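PDB 5Z87: EmGH1, which probably hydrolyses beta-glucosidic bonds, as a bacterial glycoside hydrolase of family 3 from Erythrobacter marinus. Local coordinates for residues A[255-259]-A[260-264]; A[558-561]-A[562-565]. All blocks are in the same frame, centred on the assembly; numbering follows the deposited sequence.

Interaction 1 of 2, residues A[255-259]-A[260-264]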
loop_
_atom_site.group_PDB
_atom_site.type_symbol
_atom_site.label_atom_id
_atom_site.label_comp_id
_atom_site.label_asym_id
_atom_site.label_seq_id
_atom_site.Cartn_x
_atom_site.Cartn_y
_atom_site.Cartn_z
ATOM N N VAL A 255 9.487 -13.560 -1.885
ATOM C CA VAL A 255 10.055 -13.818 -0.567
ATOM C C VAL A 255 9.070 -13.425 0.524
ATOM O O VAL A 255 8.866 -14.166 1.496
ATOM C CB VAL A 255 11.403 -13.095 -0.414
ATOM C CG1 VAL A 255 11.967 -13.338 0.961
ATOM C CG2 VAL A 255 12.377 -13.585 -1.484
ATOM N N GLU A 256 8.442 -12.257 0.379
ATOM C CA GLU A 256 7.348 -11.870 1.263
ATOM C C GLU A 256 6.272 -12.960 1.310
ATOM O O GLU A 256 5.835 -13.373 2.388
ATOM C CB GLU A 256 6.763 -10.538 0.787
ATOM C CG GLU A 256 5.576 -10.042 1.607
ATOM C CD GLU A 256 4.890 -8.834 0.981
ATOM O OE1 GLU A 256 5.165 -8.540 -0.195
ATOM O OE2 GLU A 256 4.069 -8.176 1.663
ATOM N N MET A 257 5.867 -13.466 0.141
ATOM C CA MET A 257 4.856 -14.524 0.095
ATOM C C MET A 257 5.292 -15.757 0.887
ATOM O O MET A 257 4.500 -16.335 1.640
ATOM C CB MET A 257 4.561 -14.888 -1.358
ATOM C CG MET A 257 3.624 -16.061 -1.512
ATOM S SD MET A 257 1.910 -15.722 -1.060
ATOM C CE MET A 257 1.370 -14.683 -2.399
ATOM N N GLN A 258 6.567 -16.135 0.779
ATOM C CA GLN A 258 7.071 -17.317 1.465
ATOM C C GLN A 258 7.168 -17.124 2.976
ATOM O O GLN A 258 6.990 -18.088 3.730
ATOM C CB GLN A 258 8.447 -17.701 0.900
ATOM C CG GLN A 258 8.382 -18.469 -0.431
ATOM C CD GLN A 258 7.840 -19.889 -0.256
ATOM O OE1 GLN A 258 7.936 -20.465 0.820
ATOM N NE2 GLN A 258 7.276 -20.450 -1.314
ATOM N N ASN A 259 7.454 -15.907 3.446
ATOM C CA ASN A 259 7.728 -15.701 4.864
ATOM C C ASN A 259 6.652 -14.931 5.615
ATOM O O ASN A 259 6.695 -14.911 6.852
ATOM C CB ASN A 259 9.077 -14.988 5.042
ATOM C CG ASN A 259 10.220 -15.772 4.426
ATOM O OD1 ASN A 259 10.827 -16.600 5.084
ATOM N ND2 ASN A 259 10.518 -15.505 3.155
ATOM N N VAL A 260 5.705 -14.291 4.925
ATOM C CA VAL A 260 4.592 -13.588 5.573
ATOM C C VAL A 260 3.285 -14.337 5.378
ATOM O O VAL A 260 2.634 -14.731 6.344
ATOM C CB VAL A 260 4.463 -12.132 5.065
ATOM C CG1 VAL A 260 3.252 -11.467 5.694
ATOM C CG2 VAL A 260 5.716 -11.332 5.348
ATOM N N VAL A 261 2.879 -14.530 4.129
ATOM C CA VAL A 261 1.507 -14.904 3.815
ATOM C C VAL A 261 1.307 -16.414 3.925
ATOM O O VAL A 261 0.328 -16.881 4.518
ATOM C CB VAL A 261 1.148 -14.374 2.412
ATOM C CG1 VAL A 261 -0.238 -14.807 2.006
ATOM C CG2 VAL A 261 1.284 -12.841 2.373
ATOM N N LEU A 262 2.227 -17.194 3.364
ATOM C CA LEU A 262 2.146 -18.653 3.266
ATOM C C LEU A 262 2.367 -19.451 4.553
ATOM O O LEU A 262 1.827 -20.559 4.646
ATOM C CB LEU A 262 3.150 -19.160 2.225
ATOM C CG LEU A 262 2.846 -18.797 0.771
ATOM C CD1 LEU A 262 3.894 -19.410 -0.143
ATOM C CD2 LEU A 262 1.436 -19.243 0.375
ATOM N N PRO A 263 3.166 -19.002 5.527
ATOM C CA PRO A 263 3.528 -19.904 6.659
ATOM C C PRO A 263 2.318 -20.501 7.367
ATOM O O PRO A 263 2.356 -21.681 7.759
ATOM C CB PRO A 263 4.350 -19.000 7.589
ATOM C CG PRO A 263 5.012 -18.029 6.634
ATOM C CD PRO A 263 3.988 -17.767 5.549
ATOM N N PRO A 264 1.223 -19.755 7.566
ATOM C CA PRO A 264 0.047 -20.416 8.172
ATOM C C PRO A 264 -0.576 -21.470 7.279
ATOM O O PRO A 264 -1.007 -22.522 7.778
ATOM C CB PRO A 264 -0.920 -19.253 8.454
ATOM C CG PRO A 264 -0.416 -18.105 7.647
ATOM C CD PRO A 264 1.064 -18.286 7.549
#
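Met257 O takes the amide of Leu262 at 3.0 Å from its N, an i-to-i+5 bond of a wider, pi-type turn, whereas the preceding carbonyl, Glu256 O, still takes Val260 N at 2.7 Å, with the i-to-i+4 spacing of an alpha helix. The turn lies where helix 254-261 hands over to helix 263-270 in the family's N-terminal, TIM-barrel-like domain, and the change of spacing comes just ahead of Pro263, whose nitrogen has no hydrogen to give. Met257 packs along the junction: with CG anti to the backbone N (chi1 175°) and further bends at chi2 and chi3, its CG packs 3.6 Å from Leu262 CD1, while its SD sits across the base of Val261, 3.8 Å from CB. The same CD1 also meets Gln258 NE2. With Leu262 cut back to an alanine, the methyls beside Met257 CG and SD go, which would probably open a gap there and leave the thioether freer to turn. Glu256 lays its CG near Val260 CG2 and sends OE1 to His251 of the second subunit. Near the start of the stretch, Val255 O receives two donors from Asn259, the backbone N and, at 2.7 Å, the side-chain ND2.

Interaction 2 of 2, residues A[558-561]-A[562-565]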
loop_
_atom_site.group_PDB
_atom_site.type_symbol
_atom_site.label_atom_id
_atom_site.label_comp_id
_atom_site.label_asym_id
_atom_site.label_seq_id
_atom_site.Cartn_x
_atom_site.Cartn_y
_atom_site.Cartn_z
ATOM N N ILE A 558 -16.607 5.837 14.281
ATOM C CA ILE A 558 -17.422 6.465 13.250
ATOM C C ILE A 558 -18.494 7.332 13.898
ATOM O O ILE A 558 -18.978 7.046 15.003
ATOM C CB ILE A 558 -18.029 5.394 12.322
ATOM C CG1 ILE A 558 -18.633 6.045 11.088
ATOM C CG2 ILE A 558 -19.089 4.563 13.045
ATOM C CD1 ILE A 558 -18.863 5.050 9.975
ATOM N N GLY A 559 -18.828 8.429 13.220
ATOM C CA GLY A 559 -20.020 9.193 13.559
ATOM C C GLY A 559 -19.841 10.071 14.788
ATOM O O GLY A 559 -18.844 10.792 14.930
ATOM N N GLU A 560 -20.826 10.011 15.691
ATOM C CA GLU A 560 -20.921 10.927 16.817
ATOM C C GLU A 560 -20.458 10.307 18.115
ATOM O O GLU A 560 -20.703 10.882 19.180
ATOM C CB GLU A 560 -22.359 11.428 16.981
ATOM C CG GLU A 560 -22.743 12.499 15.981
ATOM C CD GLU A 560 -22.830 11.950 14.580
ATOM O OE1 GLU A 560 -23.589 10.981 14.369
ATOM O OE2 GLU A 560 -22.125 12.471 13.695
ATOM N N GLN A 561 -19.803 9.151 18.058
ATOM C CA GLN A 561 -19.435 8.461 19.288
ATOM C C GLN A 561 -18.398 9.244 20.088
ATOM O O GLN A 561 -18.416 9.214 21.323
ATOM C CB GLN A 561 -18.903 7.068 18.968
ATOM C CG GLN A 561 -19.919 6.083 18.391
ATOM C CD GLN A 561 -19.244 4.762 18.075
ATOM O OE1 GLN A 561 -19.060 3.922 18.956
ATOM N NE2 GLN A 561 -18.813 4.603 16.828
ATOM N N ASN A 562 -17.463 9.920 19.411
ATOM C CA ASN A 562 -16.496 10.728 20.146
ATOM C C ASN A 562 -17.184 11.912 20.807
ATOM O O ASN A 562 -16.888 12.239 21.960
ATOM C CB ASN A 562 -15.372 11.205 19.222
ATOM C CG ASN A 562 -14.435 10.083 18.823
ATOM O OD1 ASN A 562 -14.170 9.170 19.606
ATOM N ND2 ASN A 562 -13.941 10.138 17.596
ATOM N N GLU A 563 -18.106 12.556 20.087
ATOM C CA GLU A 563 -18.944 13.591 20.685
ATOM C C GLU A 563 -19.610 13.082 21.955
ATOM O O GLU A 563 -19.518 13.713 23.015
ATOM C CB GLU A 563 -19.990 14.064 19.673
ATOM C CG GLU A 563 -20.657 15.372 20.054
ATOM C CD GLU A 563 -21.488 15.958 18.937
ATOM O OE1 GLU A 563 -21.241 15.606 17.758
ATOM O OE2 GLU A 563 -22.386 16.782 19.241
ATOM N N LEU A 564 -20.257 11.915 21.875
ATOM C CA LEU A 564 -20.911 11.354 23.054
ATOM C C LEU A 564 -19.911 11.120 24.178
ATOM O O LEU A 564 -20.194 11.422 25.346
ATOM C CB LEU A 564 -21.618 10.046 22.691
ATOM C CG LEU A 564 -22.041 9.144 23.857
ATOM C CD1 LEU A 564 -23.208 9.764 24.659
ATOM C CD2 LEU A 564 -22.392 7.740 23.361
ATOM N N ALA A 565 -18.732 10.588 23.842
ATOM C CA ALA A 565 -17.759 10.247 24.871
ATOM C C ALA A 565 -17.255 11.489 25.587
ATOM O O ALA A 565 -17.161 11.509 26.821
ATOM C CB ALA A 565 -16.596 9.476 24.258
HETATM O O HOH W 1 -16.999 9.673 16.675
HETATM O O HOH W 2 -17.915 12.395 17.235
#
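Glu560 O and the amide of Leu564 make the first turn of helix 561-569, a straight bond of 2.9 Å from Leu564 N, and Ala565 N continues the pattern onto Gln561 O. Ahead of them the chain folds through a type II' beta turn from Ile558 to Gln561, where Gly559 accepts the positive phi that glycine tolerates readily. Gln561 is the side chain to follow. Its CB lies 3.2 Å from Asn562 N, a distance that follows from the bonded neighbour. CG stands anti to the carbonyl carbon (chi1 -67°), and from there the extended chain runs back toward the start of the turn, the side chain packing against Pro442, Cys483 and Leu532. At the tip the amide divides its work: NE2 gives a hydrogen to Ile558 O at 3.1 Å, in the carbonyl plane and on a lone pair, while OE1 accepts from Gly533 N at the end of strand 527-533. Bonds at both ends of the amide should fix its rotation and tie turn to sheet.

The amides of Asn562 and Glu563 are served by water. One molecule bridges Gly559 O and Asn562 N, 2.8 Å from the latter; a second joins the same carbonyl to Glu563 N, 2.9 Å away. Alongside, Glu560 and Glu563 point the same way with carboxylate planes 89° apart, and Glu560 CG passes 3.9 Å from Glu563 OE1. Arg512, in a salt bridge to Glu563 OE2, probably offsets some of the repulsion, while Asn511 ND2 hydrogen-bonds Glu560 OE1. Leu564, in turn, packs against Leu532 and Ile515. The whole is a beta turn leading into a helix N-terminus, with Glu560 at the N-cap position and water taking up the amides of Asn562 and Glu563, on the mixed sheet of the family 3 C-terminal domain.

The two stretches illustrate how a helix is interrupted and how one is begun. Interaction 1 belongs to the N-terminal domain and interaction 2 to the C-terminal one; their centres are 39 Å apart, and they share no helix or strand. Both are partly buried, and each combines buried residues with partly exposed ones. In 255-264 the chemistry across the contact is largely apolar, a thioether and aliphatic branches filling a helix junction beside the second subunit. In 558-565 it is chiefly polar, with ordered water, an amide and neighbouring acids, each with its own partner on helix 508-522, at a helix start. The second subunit reaches both: it hydrogen-bonds to interaction 1, whereas at interaction 2 Phe653 of that subunit packs on Ile558.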